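Local coordinates for protein hemoglobin (Mustelus griseus, PDB 1GCV) that carries oxygen from the gills to the peripheral tissues, binding it at a heme iron as the beta subunit of a heterotetramer of two alpha and two beta chains, at residues Asp9-Thr14 / Gln117-Lys122. Numbering follows the deposited sequence.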
ATOM      1  N   ASP B   9     -18.309  19.244 -12.872  1.00 21.39           N
ATOM      2  CA  ASP B   9     -18.491  20.621 -12.441  1.00 24.26           C
ATOM      3  C   ASP B   9     -17.585  21.015 -11.279  1.00 24.11           C
ATOM      4  O   ASP B   9     -16.988  22.087 -11.290  1.00 24.77           O
ATOM      5  CB  ASP B   9     -19.953  20.862 -12.055  1.00 28.73           C
ATOM      6  CG  ASP B   9     -20.875  20.932 -13.268  1.00 32.99           C
ATOM      7  OD1 ASP B   9     -22.108  20.980 -13.079  1.00 35.70           O
ATOM      8  OD2 ASP B   9     -20.364  20.934 -14.408  1.00 36.91           O
ATOM      9  N   GLU B  10     -17.491  20.154 -10.274  1.00 23.31           N
ATOM     10  CA  GLU B  10     -16.651  20.438  -9.118  1.00 20.37           C
ATOM     11  C   GLU B  10     -15.207  20.636  -9.547  1.00 20.22           C
ATOM     12  O   GLU B  10     -14.549  21.583  -9.123  1.00 22.40           O
ATOM     13  CB  GLU B  10     -16.730  19.294  -8.108  1.00 21.93           C
ATOM     14  CG  GLU B  10     -15.580  19.266  -7.106  1.00 24.65           C
ATOM     15  CD  GLU B  10     -15.627  20.420  -6.114  1.00 27.76           C
ATOM     16  OE1 GLU B  10     -14.556  20.794  -5.584  1.00 26.26           O
ATOM     17  OE2 GLU B  10     -16.732  20.953  -5.866  1.00 28.89           O
ATOM     18  N   ILE B  11     -14.718  19.741 -10.398  1.00 19.58           N
ATOM     19  CA  ILE B  11     -13.340  19.812 -10.865  1.00 22.15           C
ATOM     20  C   ILE B  11     -13.088  20.993 -11.800  1.00 25.08           C
ATOM     21  O   ILE B  11     -12.155  21.767 -11.592  1.00 24.24           O
ATOM     22  CB  ILE B  11     -12.935  18.492 -11.570  1.00 20.84           C
ATOM     23  CG1 ILE B  11     -12.688  17.411 -10.515  1.00 21.64           C
ATOM     24  CG2 ILE B  11     -11.679  18.696 -12.410  1.00 21.28           C
ATOM     25  CD1 ILE B  11     -13.217  16.054 -10.886  1.00 25.44           C
ATOM     26  N   SER B  12     -13.924  21.133 -12.825  1.00 26.93           N
ATOM     27  CA  SER B  12     -13.773  22.216 -13.789  1.00 28.41           C
ATOM     28  C   SER B  12     -13.936  23.588 -13.147  1.00 29.73           C
ATOM     29  O   SER B  12     -13.184  24.512 -13.455  1.00 31.36           O
ATOM     30  CB  SER B  12     -14.786  22.057 -14.922  1.00 29.31           C
ATOM     31  OG  SER B  12     -15.983  22.746 -14.617  1.00 41.36           O
ATOM     32  N   LYS B  13     -14.915  23.723 -12.258  1.00 28.10           N
ATOM     33  CA  LYS B  13     -15.149  24.995 -11.589  1.00 31.16           C
ATOM     34  C   LYS B  13     -13.984  25.404 -10.690  1.00 31.46           C
ATOM     35  O   LYS B  13     -13.591  26.569 -10.675  1.00 29.91           O
ATOM     36  CB  LYS B  13     -16.435  24.934 -10.763  1.00 36.23           C
ATOM     37  CG  LYS B  13     -17.540  25.846 -11.283  1.00 49.13           C
ATOM     38  CD  LYS B  13     -18.139  25.316 -12.587  1.00 53.04           C
ATOM     39  CE  LYS B  13     -17.453  25.913 -13.814  1.00 56.00           C
ATOM     40  NZ  LYS B  13     -17.571  25.038 -15.020  1.00 55.35           N
ATOM     41  N   THR B  14     -13.433  24.450  -9.942  1.00 29.50           N
ATOM     42  CA  THR B  14     -12.312  24.741  -9.047  1.00 27.68           C
ATOM     43  C   THR B  14     -11.094  25.212  -9.827  1.00 29.69           C
ATOM     44  O   THR B  14     -10.353  26.086  -9.376  1.00 32.01           O
ATOM     45  CB  THR B  14     -11.908  23.501  -8.221  1.00 25.83           C
ATOM     46  OG1 THR B  14     -13.014  23.090  -7.411  1.00 24.96           O
ATOM     47  CG2 THR B  14     -10.719  23.820  -7.311  1.00 24.72           C
ATOM     48  N   GLN B 117     -14.122  15.619  -1.050  1.00 18.66           N
ATOM     49  CA  GLN B 117     -12.803  14.987  -1.015  1.00 17.07           C
ATOM     50  C   GLN B 117     -12.846  13.739  -1.887  1.00 17.44           C
ATOM     51  O   GLN B 117     -11.883  13.431  -2.589  1.00 21.52           O
ATOM     52  CB  GLN B 117     -12.412  14.591   0.413  1.00 15.11           C
ATOM     53  CG  GLN B 117     -11.143  13.725   0.480  1.00 17.35           C
ATOM     54  CD  GLN B 117     -10.757  13.306   1.891  1.00 16.94           C
ATOM     55  OE1 GLN B 117     -11.439  13.627   2.860  1.00 20.52           O
ATOM     56  NE2 GLN B 117      -9.648  12.580   2.006  1.00 17.26           N
ATOM     57  N   GLY B 118     -13.967  13.024  -1.831  1.00 17.12           N
ATOM     58  CA  GLY B 118     -14.135  11.824  -2.632  1.00 15.74           C
ATOM     59  C   GLY B 118     -14.025  12.094  -4.126  1.00 16.32           C
ATOM     60  O   GLY B 118     -13.479  11.279  -4.860  1.00 16.81           O
ATOM     61  N   ILE B 119     -14.537  13.239  -4.580  1.00 15.21           N
ATOM     62  CA  ILE B 119     -14.476  13.593  -5.993  1.00 14.57           C
ATOM     63  C   ILE B 119     -13.027  13.846  -6.422  1.00 16.30           C
ATOM     64  O   ILE B 119     -12.590  13.389  -7.477  1.00 16.59           O
ATOM     65  CB  ILE B 119     -15.319  14.855  -6.285  1.00 15.49           C
ATOM     66  CG1 ILE B 119     -16.793  14.573  -5.986  1.00 14.55           C
ATOM     67  CG2 ILE B 119     -15.151  15.276  -7.742  1.00 14.76           C
ATOM     68  CD1 ILE B 119     -17.685  15.799  -6.074  1.00 11.45           C
ATOM     69  N   TRP B 120     -12.287  14.575  -5.594  1.00 16.53           N
ATOM     70  CA  TRP B 120     -10.892  14.879  -5.879  1.00 15.37           C
ATOM     71  C   TRP B 120     -10.021  13.633  -5.799  1.00 14.73           C
ATOM     72  O   TRP B 120      -9.102  13.452  -6.593  1.00 15.45           O
ATOM     73  CB  TRP B 120     -10.398  15.937  -4.902  1.00 15.96           C
ATOM     74  CG  TRP B 120     -10.899  17.272  -5.289  1.00 16.64           C
ATOM     75  CD1 TRP B 120     -11.981  17.930  -4.774  1.00 17.57           C
ATOM     76  CD2 TRP B 120     -10.385  18.096  -6.335  1.00 20.22           C
ATOM     77  NE1 TRP B 120     -12.173  19.115  -5.441  1.00 16.41           N
ATOM     78  CE2 TRP B 120     -11.207  19.242  -6.405  1.00 19.55           C
ATOM     79  CE3 TRP B 120      -9.309  17.977  -7.225  1.00 18.73           C
ATOM     80  CZ2 TRP B 120     -10.985  20.266  -7.330  1.00 22.57           C
ATOM     81  CZ3 TRP B 120      -9.088  18.994  -8.145  1.00 21.59           C
ATOM     82  CH2 TRP B 120      -9.924  20.125  -8.189  1.00 22.41           C
ATOM     83  N   ASP B 121     -10.315  12.772  -4.835  1.00 15.55           N
ATOM     84  CA  ASP B 121      -9.568  11.531  -4.674  1.00 15.84           C
ATOM     85  C   ASP B 121      -9.728  10.721  -5.954  1.00 14.76           C
ATOM     86  O   ASP B 121      -8.771  10.156  -6.478  1.00 15.95           O
ATOM     87  CB  ASP B 121     -10.133  10.742  -3.490  1.00 17.93           C
ATOM     88  CG  ASP B 121      -9.349   9.482  -3.199  1.00 19.95           C
ATOM     89  OD1 ASP B 121      -9.805   8.393  -3.591  1.00 27.15           O
ATOM     90  OD2 ASP B 121      -8.275   9.579  -2.574  1.00 25.82           O
ATOM     91  N   LYS B 122     -10.959  10.682  -6.448  1.00 14.97           N
ATOM     92  CA  LYS B 122     -11.293   9.956  -7.662  1.00 15.32           C
ATOM     93  C   LYS B 122     -10.559  10.553  -8.846  1.00 14.18           C
ATOM     94  O   LYS B 122      -9.996   9.834  -9.668  1.00 17.16           O
ATOM     95  CB  LYS B 122     -12.799  10.023  -7.901  1.00 13.36           C
ATOM     96  CG  LYS B 122     -13.268   9.240  -9.098  1.00 19.39           C
ATOM     97  CD  LYS B 122     -14.726   9.541  -9.386  1.00 19.05           C
ATOM     98  CE  LYS B 122     -15.391   8.382 -10.096  1.00 25.44           C
ATOM     99  NZ  LYS B 122     -16.472   8.850 -10.998  1.00 21.81           N
TER
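Trp120 reaches from helix 114-132 to Glu10 of helix 5-17, joining what in globin nomenclature are the H and A helices of the all-helical globin fold. Its indole NE1 donates to Glu10 OE1 at 2.9 Å, with an N-H...O angle of 157°. The acceptor lies near the ring plane, and the donor meets OE1 on its anti side. Carboxylate and indole planes stand 84° apart, nearly perpendicular. Farther along the same ring edge, Thr14 abuts the benzo part: CB lies in the ring plane, 3.5 Å from Trp120 CZ2, and the hydroxyl OG1 also borders that atom. Beside this edge contact, Ile11 CD1 packs on Ile119 CG2 at 3.8 Å, while Glu10 CG rests against the same methyl of Ile119. The axes of segments 9-14 and 117-122 approach to 10.3 Å, a near-perpendicular crossing consistent with so small a patch. A leucine in place of Trp120 would probably leave Glu10 OE1 without its indole donor and open a gap beside Thr14. In the next shell, Arg108 of helix 93-108 forms a salt bridge with Glu10 OE1, so a buried indole N-H and a guanidinium share one oxygen; Leu104 also packs on Trp120. Glu10 sends CG anti to its own N and then turns about the CB-CG bond (chi2 69°), which delivers OE1 to the indole. Thr14 is held by its own helix: OG1 donates to Glu10 O at 2.7 Å, and that carbonyl also accepts Thr14 N at 3.2 Å.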